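Local atomic coordinates of imidazoleglycerol-phosphate dehydratase (Pyrococcus furiosus, PDB entry 5DNX), a protein that catalyses the dehydration of imidazoleglycerol phosphate to imidazoleacetol phosphate, the sixth step of histidine biosynthesis, with manganese ions bound in its active sites. Residues Thr5-Ile10 with Trp55-Ile60; Phe74-Asn79 with Val169-Gly174; Asp109-Phe114 with Asn143-Val148. All coordinates share one frame; numbering follows the deposited sequence.

A subunit of this 24-chain assembly can be read as two mixed four-stranded sheets with helices packed among them. From the N terminus, contact 1 comes first: it closes a loop of 44 residues and lays the start of strand 8-14, in the first sheet, against helix 51-69. Contact 2 opens later, at the entry to strand 77-84 of the second sheet, and is completed only by the C-terminal loop, 89 residues on. Nested inside that span is contact 3, which joins the loop before helix 116-130 to the start of helix 144-162. Contacts 2 and 3 lie about 33 Å apart between centres, and each of the three reaches a bound triazole phosphonate.

Contact 1: Thr5-Ile10 with Trp55-Ile60; sequences TKETDI and WEDIGI. With MN (manganese (II) ion), chain D; 5LD ([(2R)-2-hydroxy-3-(1H-1,2,4-triazol-1-yl)propyl]phosphonic acid), chain F.
Thr8 and Asp57 meet where the beginning of strand 8-14 lies over helix 51-69, a beta/alpha packing in which strand 8-10 and helix 55-60 run at 35° to each other. Thr8 OG1 donates to Asp57 OD2 over 2.6 Å, using the lone pair of that oxygen turned away from OD1. The tight part is apolar and lies farther along the strand. With its CG1 anti to the carbonyl carbon (chi1 -64°), Ile10 drives its CD1 methyl onto the helix, 3.3 Å from Asp57 CB; the Ile10 and Ile58 side chains cross at about a right angle, with Ile10 CG2 3.7 Å from Ile58 CD1. Leu27, Leu31 and Phe122 pack round Ile58.

Toward Thr5 and Glu7 the fit is looser and water fills in. One water accepts from Thr5 OG1 and donates to both Glu7 OE1 and Asp57 OD2, bridging two carboxylates that do not touch. Thr5 OG1 also closes an ST turn by accepting from Glu7 N. The manganese site beyond lies between subunits, its ion bound also by His52, Glu121 and His146 of a neighbouring subunit. Glu7 OE2 lies 2.9 Å from ligand hydroxyl O13, and, one residue before Asp57, Glu56 OE1 binds the ion at 2.2 Å.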
loop_
_atom_site.group_PDB
_atom_site.type_symbol
_atom_site.label_atom_id
_atom_site.label_comp_id
_atom_site.label_asym_id
_atom_site.label_seq_id
_atom_site.Cartn_x
_atom_site.Cartn_y
_atom_site.Cartn_z
ATOM N N THR A 5 -33.422 43.295 -9.180
ATOM C CA THR A 5 -32.038 43.712 -9.397
ATOM C C THR A 5 -31.858 43.853 -10.905
ATOM O O THR A 5 -32.781 43.619 -11.685
ATOM C CB THR A 5 -30.988 42.697 -8.844
ATOM O OG1 THR A 5 -30.903 41.574 -9.709
ATOM C CG2 THR A 5 -31.332 42.228 -7.434
ATOM N N LYS A 6 -30.645 44.195 -11.339
ATOM C CA LYS A 6 -30.372 44.197 -12.763
ATOM C C LYS A 6 -30.337 42.781 -13.353
ATOM O O LYS A 6 -30.376 42.649 -14.559
ATOM C CB LYS A 6 -29.080 44.939 -13.104
ATOM C CG LYS A 6 -29.166 46.425 -12.800
ATOM C CD LYS A 6 -27.853 47.129 -13.097
ATOM C CE LYS A 6 -27.954 48.609 -12.787
ATOM N NZ LYS A 6 -26.646 49.285 -12.996
ATOM N N GLU A 7 -30.262 41.741 -12.512
ATOM C CA GLU A 7 -30.203 40.349 -12.972
ATOM C C GLU A 7 -31.571 39.672 -13.013
ATOM O O GLU A 7 -31.838 38.876 -13.913
ATOM C CB GLU A 7 -29.298 39.525 -12.038
ATOM C CG GLU A 7 -27.871 40.045 -12.030
ATOM C CD GLU A 7 -26.963 39.427 -10.947
ATOM O OE1 GLU A 7 -27.440 38.750 -10.002
ATOM O OE2 GLU A 7 -25.750 39.703 -11.039
ATOM N N THR A 8 -32.375 39.921 -11.990
ATOM C CA THR A 8 -33.651 39.238 -11.830
ATOM C C THR A 8 -34.762 40.150 -11.348
ATOM O O THR A 8 -34.516 41.151 -10.680
ATOM C CB THR A 8 -33.579 38.077 -10.818
ATOM O OG1 THR A 8 -33.229 38.621 -9.544
ATOM C CG2 THR A 8 -32.560 37.016 -11.257
ATOM N N ASP A 9 -35.992 39.730 -11.650
ATOM C CA ASP A 9 -37.188 40.408 -11.149
ATOM C C ASP A 9 -38.147 39.312 -10.698
ATOM O O ASP A 9 -38.592 38.489 -11.507
ATOM C CB ASP A 9 -37.796 41.278 -12.245
ATOM C CG ASP A 9 -38.914 42.175 -11.745
ATOM O OD1 ASP A 9 -39.102 42.403 -10.532
ATOM O OD2 ASP A 9 -39.592 42.721 -12.618
ATOM N N ILE A 10 -38.421 39.278 -9.402
ATOM C CA ILE A 10 -39.136 38.152 -8.787
ATOM C C ILE A 10 -40.275 38.660 -7.928
ATOM O O ILE A 10 -40.079 39.555 -7.102
ATOM C CB ILE A 10 -38.185 37.296 -7.918
ATOM C CG1 ILE A 10 -37.110 36.655 -8.813
ATOM C CG2 ILE A 10 -38.951 36.202 -7.168
ATOM C CD1 ILE A 10 -35.918 36.183 -8.042
ATOM N N TRP A 55 -32.159 30.916 -9.450
ATOM C CA TRP A 55 -32.269 29.978 -8.327
ATOM C C TRP A 55 -31.917 30.638 -6.993
ATOM O O TRP A 55 -32.652 30.524 -6.016
ATOM C CB TRP A 55 -31.457 28.695 -8.564
ATOM C CG TRP A 55 -32.088 27.740 -9.582
ATOM C CD1 TRP A 55 -32.400 28.000 -10.898
ATOM C CD2 TRP A 55 -32.511 26.397 -9.337
ATOM N NE1 TRP A 55 -32.958 26.897 -11.478
ATOM C CE2 TRP A 55 -33.056 25.902 -10.537
ATOM C CE3 TRP A 55 -32.461 25.552 -8.216
ATOM C CZ2 TRP A 55 -33.532 24.586 -10.658
ATOM C CZ3 TRP A 55 -32.961 24.268 -8.330
ATOM C CH2 TRP A 55 -33.502 23.801 -9.542
ATOM N N GLU A 56 -30.807 31.355 -6.971
ATOM C CA GLU A 56 -30.402 32.098 -5.803
ATOM C C GLU A 56 -31.437 33.155 -5.385
ATOM O O GLU A 56 -31.805 33.235 -4.225
ATOM C CB GLU A 56 -29.081 32.792 -6.099
ATOM C CG GLU A 56 -28.613 33.662 -4.961
ATOM C CD GLU A 56 -27.138 33.936 -4.997
ATOM O OE1 GLU A 56 -26.449 33.380 -5.864
ATOM O OE2 GLU A 56 -26.694 34.704 -4.142
ATOM N N ASP A 57 -31.867 33.977 -6.341
ATOM C CA ASP A 57 -32.745 35.100 -6.017
ATOM C C ASP A 57 -34.168 34.656 -5.658
ATOM O O ASP A 57 -34.818 35.295 -4.834
ATOM C CB ASP A 57 -32.737 36.136 -7.118
ATOM C CG ASP A 57 -31.379 36.843 -7.264
ATOM O OD1 ASP A 57 -30.446 36.597 -6.445
ATOM O OD2 ASP A 57 -31.244 37.641 -8.218
ATOM N N ILE A 58 -34.612 33.548 -6.252
ATOM C CA ILE A 58 -35.825 32.865 -5.829
ATOM C C ILE A 58 -35.711 32.393 -4.386
ATOM O O ILE A 58 -36.615 32.607 -3.586
ATOM C CB ILE A 58 -36.165 31.693 -6.778
ATOM C CG1 ILE A 58 -36.729 32.229 -8.108
ATOM C CG2 ILE A 58 -37.133 30.710 -6.141
ATOM C CD1 ILE A 58 -38.176 32.661 -8.052
ATOM N N GLY A 59 -34.599 31.765 -4.030
ATOM C CA GLY A 59 -34.357 31.402 -2.629
ATOM C C GLY A 59 -34.433 32.581 -1.683
ATOM O O GLY A 59 -35.125 32.530 -0.664
ATOM N N ILE A 60 -33.774 33.680 -2.067
ATOM C CA ILE A 60 -33.713 34.868 -1.222
ATOM C C ILE A 60 -35.136 35.431 -1.047
ATOM O O ILE A 60 -35.574 35.709 0.076
ATOM C CB ILE A 60 -32.810 35.953 -1.806
ATOM C CG1 ILE A 60 -31.331 35.522 -1.765
ATOM C CG2 ILE A 60 -32.961 37.269 -1.033
ATOM C CD1 ILE A 60 -30.401 36.440 -2.530
HETATM MN MN MN D . -24.405 32.619 -6.035
HETATM O O10 5LD F . -21.413 39.686 -6.445
HETATM P P9 5LD F . -22.578 40.573 -6.908
HETATM O O11 5LD F . -23.787 40.364 -6.027
HETATM O O12 5LD F . -22.194 42.022 -7.025
HETATM C C8 5LD F . -23.019 40.079 -8.603
HETATM C C7 5LD F . -23.122 38.578 -8.918
HETATM O O13 5LD F . -23.291 38.403 -10.340
HETATM C C6 5LD F . -24.322 37.924 -8.241
HETATM N N2 5LD F . -24.153 36.474 -8.084
HETATM N N1 5LD F . -23.762 35.712 -9.181
HETATM C C5 5LD F . -23.706 34.464 -8.711
HETATM N N4 5LD F . -24.047 34.427 -7.400
HETATM C C3 5LD F . -24.353 35.701 -7.037
HETATM O O HOH W 1 -29.571 39.549 -8.555
HETATM O O HOH W 2 -27.760 36.205 -7.882
HETATM O O HOH W 3 -24.128 34.039 -4.318
#

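Contact 2: Phe74-Asn79 with Val169-Gly174. With 5LD ([(2R)-2-hydroxy-3-(1H-1,2,4-triazol-1-yl)propyl]phosphonic acid), chain H.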
loop_
_atom_site.group_PDB
_atom_site.type_symbol
_atom_site.label_atom_id
_atom_site.label_comp_id
_atom_site.label_asym_id
_atom_site.label_seq_id
_atom_site.Cartn_x
_atom_site.Cartn_y
_atom_site.Cartn_z
ATOM N N PHE A 74 -43.171 31.332 16.640
ATOM C CA PHE A 74 -43.232 30.236 15.683
ATOM C C PHE A 74 -42.446 29.071 16.227
ATOM O O PHE A 74 -41.621 29.213 17.136
ATOM C CB PHE A 74 -42.727 30.664 14.290
ATOM C CG PHE A 74 -41.409 31.357 14.330
ATOM C CD1 PHE A 74 -40.222 30.643 14.192
ATOM C CD2 PHE A 74 -41.339 32.726 14.581
ATOM C CE1 PHE A 74 -38.984 31.308 14.256
ATOM C CE2 PHE A 74 -40.116 33.383 14.656
ATOM C CZ PHE A 74 -38.935 32.662 14.505
ATOM N N THR A 75 -42.740 27.920 15.647
ATOM C CA THR A 75 -42.300 26.610 16.137
ATOM C C THR A 75 -40.778 26.441 16.007
ATOM O O THR A 75 -40.162 25.711 16.781
ATOM C CB THR A 75 -43.101 25.508 15.404
ATOM O OG1 THR A 75 -44.443 25.526 15.910
ATOM C CG2 THR A 75 -42.559 24.120 15.661
ATOM N N ARG A 76 -40.219 27.111 15.016
ATOM C CA ARG A 76 -38.749 27.258 14.766
ATOM C C ARG A 76 -38.087 26.045 14.107
ATOM O O ARG A 76 -37.335 26.203 13.133
ATOM C CB ARG A 76 -37.964 27.609 16.050
ATOM C CG ARG A 76 -36.473 27.699 15.852
ATOM C CD ARG A 76 -35.776 28.008 17.173
ATOM N NE ARG A 76 -34.330 27.994 16.986
ATOM C CZ ARG A 76 -33.427 28.168 17.945
ATOM N NH1 ARG A 76 -33.789 28.413 19.205
ATOM N NH2 ARG A 76 -32.145 28.088 17.626
ATOM N N PHE A 77 -38.315 24.867 14.684
ATOM C CA PHE A 77 -37.689 23.627 14.220
ATOM C C PHE A 77 -38.647 22.835 13.349
ATOM O O PHE A 77 -39.848 22.703 13.655
ATOM C CB PHE A 77 -37.266 22.794 15.410
ATOM C CG PHE A 77 -36.169 23.417 16.211
ATOM C CD1 PHE A 77 -34.878 23.398 15.736
ATOM C CD2 PHE A 77 -36.429 24.062 17.414
ATOM C CE1 PHE A 77 -33.836 23.951 16.471
ATOM C CE2 PHE A 77 -35.392 24.636 18.143
ATOM C CZ PHE A 77 -34.097 24.584 17.669
ATOM N N GLY A 78 -38.132 22.280 12.247
ATOM C CA GLY A 78 -38.890 21.313 11.484
ATOM C C GLY A 78 -37.952 20.413 10.698
ATOM O O GLY A 78 -36.912 20.874 10.213
ATOM N N ASN A 79 -38.325 19.140 10.606
ATOM C CA ASN A 79 -37.551 18.131 9.872
ATOM C C ASN A 79 -38.429 17.385 8.910
ATOM O O ASN A 79 -39.638 17.275 9.114
ATOM C CB ASN A 79 -36.969 17.114 10.829
ATOM C CG ASN A 79 -36.023 17.728 11.828
ATOM O OD1 ASN A 79 -35.105 18.474 11.470
ATOM N ND2 ASN A 79 -36.230 17.406 13.088
ATOM N N VAL A 169 -41.685 32.187 22.546
ATOM C CA VAL A 169 -40.434 32.435 21.817
ATOM C C VAL A 169 -39.585 31.188 21.999
ATOM O O VAL A 169 -39.253 30.837 23.128
ATOM C CB VAL A 169 -39.678 33.663 22.362
ATOM C CG1 VAL A 169 -38.310 33.805 21.693
ATOM C CG2 VAL A 169 -40.511 34.928 22.130
ATOM N N GLU A 170 -39.259 30.502 20.908
ATOM C CA GLU A 170 -38.653 29.188 21.027
ATOM C C GLU A 170 -37.124 29.300 21.114
ATOM O O GLU A 170 -36.414 28.785 20.262
ATOM C CB GLU A 170 -39.085 28.295 19.846
ATOM C CG GLU A 170 -40.552 27.888 19.858
ATOM C CD GLU A 170 -40.887 26.824 20.901
ATOM O OE1 GLU A 170 -39.994 26.051 21.309
ATOM O OE2 GLU A 170 -42.068 26.740 21.296
ATOM N N SER A 171 -36.619 29.904 22.188
ATOM C CA SER A 171 -35.174 29.947 22.440
ATOM C C SER A 171 -34.903 30.149 23.917
ATOM O O SER A 171 -35.522 30.988 24.535
ATOM C CB SER A 171 -34.506 31.073 21.672
ATOM O OG SER A 171 -33.140 31.164 22.044
ATOM N N THR A 172 -33.964 29.401 24.471
ATOM C CA THR A 172 -33.568 29.587 25.871
ATOM C C THR A 172 -32.943 30.957 26.125
ATOM O O THR A 172 -32.943 31.394 27.262
ATOM C CB THR A 172 -32.589 28.519 26.371
ATOM O OG1 THR A 172 -31.400 28.505 25.546
ATOM C CG2 THR A 172 -33.252 27.161 26.381
ATOM N N LYS A 173 -32.391 31.614 25.092
ATOM C CA LYS A 173 -31.772 32.922 25.279
ATOM C C LYS A 173 -32.808 34.056 25.307
ATOM O O LYS A 173 -32.457 35.205 25.517
ATOM C CB LYS A 173 -30.670 33.187 24.271
ATOM C CG LYS A 173 -31.094 33.579 22.867
ATOM C CD LYS A 173 -29.893 33.502 21.915
ATOM C CE LYS A 173 -30.302 33.916 20.517
ATOM N NZ LYS A 173 -31.206 32.948 19.867
ATOM N N GLY A 174 -34.066 33.723 25.048
ATOM C CA GLY A 174 -35.165 34.664 25.207
ATOM C C GLY A 174 -35.454 35.507 23.983
ATOM O O GLY A 174 -36.373 36.289 24.003
HETATM O O10 5LD H . -31.814 29.243 20.999
HETATM P P9 5LD H . -30.336 29.254 20.655
HETATM O O11 5LD H . -29.950 28.031 19.812
HETATM O O12 5LD H . -29.953 30.549 19.948
HETATM C C8 5LD H . -29.467 29.112 22.219
HETATM C C7 5LD H . -27.972 28.751 22.144
HETATM O O13 5LD H . -27.439 28.580 23.455
HETATM C C6 5LD H . -27.127 29.863 21.535
HETATM N N2 5LD H . -25.839 29.400 21.007
HETATM N N1 5LD H . -25.019 28.596 21.816
HETATM C C5 5LD H . -23.924 28.382 21.035
HETATM N N4 5LD H . -24.088 28.970 19.826
HETATM C C3 5LD H . -25.280 29.625 19.839
HETATM O O HOH W 4 -40.857 31.293 18.677
#
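Phosphonate oxygen O10 of the bound ligand is gripped from both segments: Ser171 OG donates to it over 2.6 Å and Arg76 NH1 over 2.8 Å. This is an anion pocket built on the C-terminal loop, where Ser171-Gly174 form a type I beta turn and Ser171 OG, accepting from Lys173 N, adds an ST turn; it probably receives the substrate's phosphate, whose place the phosphonate takes. Arg76 reaches in with its chain extended, CG anti to the backbone N (chi1 177°), and its NH2 donates to the second oxygen, O11. Lys173 NZ takes the third, O12, at 2.7 Å. Arg98 of the same chain and Lys153 of a neighbouring subunit also bind the ligand, so its phosphonate gathers positive groups from two chains.

The arginine is fixed as well as directed. NH1 also donates to Glu170 O over 2.9 Å, a nearly straight bond (166°) lying in both the carbonyl and the guanidinium plane, while NE forms a salt bridge with Asp94. The Phe77 ring lies over one face of the guanidinium, nearly parallel to it, with Phe77 CZ 3.5 Å above the plane. Behind this polar front, the bend of Glu170 at chi2 turns its carboxylate to Ser166 and Arg168, and its backbone N shares a water with Phe74 N. Its chi1 of -69°, CG anti to the carbonyl carbon, brings Glu170 CG to 3.2 Å from Phe74 O.

Contact 3: Asp109-Phe114 with Asn143-Val148; sequences DAEEGF and NAHHIV. With MN (manganese (II) ion), chain E; MN (manganese (II) ion), chain B; 5LD ([(2R)-2-hydroxy-3-(1H-1,2,4-triazol-1-yl)propyl]phosphonic acid), chain C.
Asp109 opens a single beta bridge with Asn143, Asp109 O accepting from Ala144 N over 3.0 Å. Its OD2 and Asn143 ND2 share a water; a neighbouring subunit adds Lys120 to the carboxylate, in a salt bridge, and Ser117 to the amide. After Ala110, Glu111 sets CB against the Ala144 methyl and extends onward. Its OE2 accepts from His145 ND1 over 2.8 Å through the syn lone pair, close to the imidazole plane, and OE1 is bound to His52 of the neighbouring subunit. Here helix 144-162 starts, N-capped by Asn143 OD1, which accepts from His146 N. The two histidines, with Glu149, form the family's HHxxE metal-binding motif: His145 NE2 binds one manganese ion at 2.3 Å, His146 NE2 another. With an alanine at Glu111, His145 ND1 would probably lose its acceptor, and the neighbouring subunit's His52 its partner, leaving the metal-bound His145 ring less firmly fixed in rotation.

The type II turn Glu111-Phe114 brings Phe114 back to the helix. His145 CA sits over the centre of the phenyl face, a CH-pi contact of 3.9 Å to the centroid. Phe114 CZ covers one face of the imidazole and ligand atom C5 the other, while Phe114 CD1 lies 3.7 Å from Val148 CB.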
loop_
_atom_site.group_PDB
_atom_site.type_symbol
_atom_site.label_atom_id
_atom_site.label_comp_id
_atom_site.label_asym_id
_atom_site.label_seq_id
_atom_site.Cartn_x
_atom_site.Cartn_y
_atom_site.Cartn_z
ATOM N N ASP A 109 -26.192 9.551 -11.047
ATOM C CA ASP A 109 -26.809 9.627 -12.381
ATOM C C ASP A 109 -27.339 11.040 -12.612
ATOM O O ASP A 109 -28.436 11.415 -12.151
ATOM C CB ASP A 109 -27.942 8.605 -12.492
ATOM C CG ASP A 109 -27.449 7.156 -12.316
ATOM O OD1 ASP A 109 -26.280 6.864 -12.654
ATOM O OD2 ASP A 109 -28.246 6.307 -11.837
ATOM N N ALA A 110 -26.545 11.824 -13.328
ATOM C CA ALA A 110 -26.870 13.223 -13.615
ATOM C C ALA A 110 -28.066 13.320 -14.549
ATOM O O ALA A 110 -28.340 12.394 -15.337
ATOM C CB ALA A 110 -25.667 13.922 -14.236
ATOM N N GLU A 111 -28.739 14.463 -14.502
ATOM C CA GLU A 111 -29.851 14.732 -15.385
ATOM C C GLU A 111 -29.813 16.195 -15.830
ATOM O O GLU A 111 -29.679 17.071 -14.988
ATOM C CB GLU A 111 -31.147 14.454 -14.630
ATOM C CG GLU A 111 -32.377 14.485 -15.515
ATOM C CD GLU A 111 -33.605 13.954 -14.797
ATOM O OE1 GLU A 111 -33.550 12.788 -14.312
ATOM O OE2 GLU A 111 -34.584 14.729 -14.651
ATOM N N GLU A 112 -30.001 16.439 -17.135
ATOM C CA GLU A 112 -29.955 17.801 -17.690
ATOM C C GLU A 112 -30.932 18.673 -16.934
ATOM O O GLU A 112 -32.066 18.265 -16.724
ATOM C CB GLU A 112 -30.367 17.838 -19.173
ATOM C CG GLU A 112 -29.559 17.023 -20.176
ATOM C CD GLU A 112 -30.282 16.867 -21.521
ATOM O OE1 GLU A 112 -31.542 16.825 -21.567
ATOM O OE2 GLU A 112 -29.590 16.782 -22.555
ATOM N N GLY A 113 -30.486 19.858 -16.529
ATOM C CA GLY A 113 -31.324 20.833 -15.832
ATOM C C GLY A 113 -31.190 20.798 -14.316
ATOM O O GLY A 113 -31.577 21.752 -13.636
ATOM N N PHE A 114 -30.705 19.667 -13.786
ATOM C CA PHE A 114 -30.519 19.475 -12.361
ATOM C C PHE A 114 -29.018 19.643 -12.124
ATOM O O PHE A 114 -28.189 19.010 -12.769
ATOM C CB PHE A 114 -31.000 18.095 -11.930
ATOM C CG PHE A 114 -32.489 17.962 -11.907
ATOM C CD1 PHE A 114 -33.197 18.274 -10.750
ATOM C CD2 PHE A 114 -33.193 17.570 -13.024
ATOM C CE1 PHE A 114 -34.577 18.174 -10.705
ATOM C CE2 PHE A 114 -34.593 17.472 -12.994
ATOM C CZ PHE A 114 -35.275 17.783 -11.831
ATOM N N ASN A 143 -30.112 8.999 -8.335
ATOM C CA ASN A 143 -30.719 9.783 -9.400
ATOM C C ASN A 143 -30.852 11.258 -9.078
ATOM O O ASN A 143 -31.452 11.615 -8.078
ATOM C CB ASN A 143 -32.110 9.218 -9.697
ATOM C CG ASN A 143 -32.755 9.888 -10.880
ATOM O OD1 ASN A 143 -33.342 10.945 -10.744
ATOM N ND2 ASN A 143 -32.614 9.290 -12.059
ATOM N N ALA A 144 -30.351 12.116 -9.961
ATOM C CA ALA A 144 -30.335 13.555 -9.719
ATOM C C ALA A 144 -31.725 14.138 -9.437
ATOM O O ALA A 144 -31.902 14.921 -8.507
ATOM C CB ALA A 144 -29.717 14.278 -10.907
ATOM N N HIS A 145 -32.692 13.785 -10.276
ATOM C CA HIS A 145 -34.056 14.321 -10.159
ATOM C C HIS A 145 -34.678 13.847 -8.844
ATOM O O HIS A 145 -35.279 14.643 -8.122
ATOM C CB HIS A 145 -34.840 13.849 -11.368
ATOM C CG HIS A 145 -36.215 14.416 -11.528
ATOM N ND1 HIS A 145 -36.695 14.758 -12.771
ATOM C CD2 HIS A 145 -37.250 14.568 -10.668
ATOM C CE1 HIS A 145 -37.962 15.125 -12.673
ATOM N NE2 HIS A 145 -38.318 15.026 -11.405
ATOM N N HIS A 146 -34.537 12.560 -8.529
ATOM C CA HIS A 146 -35.103 12.042 -7.268
ATOM C C HIS A 146 -34.483 12.703 -6.036
ATOM O O HIS A 146 -35.177 13.054 -5.085
ATOM C CB HIS A 146 -34.934 10.548 -7.189
ATOM C CG HIS A 146 -35.675 9.790 -8.250
ATOM N ND1 HIS A 146 -35.334 8.504 -8.587
ATOM C CD2 HIS A 146 -36.665 10.152 -9.102
ATOM C CE1 HIS A 146 -36.126 8.071 -9.554
ATOM N NE2 HIS A 146 -36.927 9.055 -9.898
ATOM N N ILE A 147 -33.165 12.917 -6.088
ATOM C CA ILE A 147 -32.460 13.542 -4.976
ATOM C C ILE A 147 -32.889 14.996 -4.791
ATOM O O ILE A 147 -33.228 15.422 -3.666
ATOM C CB ILE A 147 -30.915 13.439 -5.140
ATOM C CG1 ILE A 147 -30.459 11.972 -5.021
ATOM C CG2 ILE A 147 -30.218 14.295 -4.110
ATOM C CD1 ILE A 147 -29.052 11.665 -5.539
ATOM N N VAL A 148 -32.878 15.750 -5.875
ATOM C CA VAL A 148 -33.195 17.154 -5.795
ATOM C C VAL A 148 -34.668 17.373 -5.464
ATOM O O VAL A 148 -35.001 18.213 -4.608
ATOM C CB VAL A 148 -32.765 17.896 -7.053
ATOM C CG1 VAL A 148 -33.204 19.364 -6.998
ATOM C CG2 VAL A 148 -31.229 17.838 -7.242
HETATM MN MN MN E . -40.513 15.039 -10.757
HETATM MN MN MN B . -38.522 8.860 -11.558
HETATM O O10 5LD C . -43.516 11.796 -6.507
HETATM P P9 5LD C . -44.728 12.203 -7.356
HETATM O O11 5LD C . -45.186 11.051 -8.218
HETATM O O12 5LD C . -45.844 12.785 -6.531
HETATM C C8 5LD C . -44.213 13.563 -8.451
HETATM C C7 5LD C . -42.867 13.436 -9.182
HETATM O O13 5LD C . -42.565 14.685 -9.838
HETATM C C6 5LD C . -42.891 12.358 -10.260
HETATM N N2 5LD C . -41.549 11.863 -10.586
HETATM N N1 5LD C . -40.535 12.777 -10.861
HETATM C C5 5LD C . -39.468 12.017 -11.115
HETATM N N4 5LD C . -39.779 10.701 -11.018
HETATM C C3 5LD C . -41.102 10.631 -10.714
HETATM O O HOH W 5 -31.082 6.777 -11.902
HETATM O O HOH W 6 -39.936 7.690 -10.267
#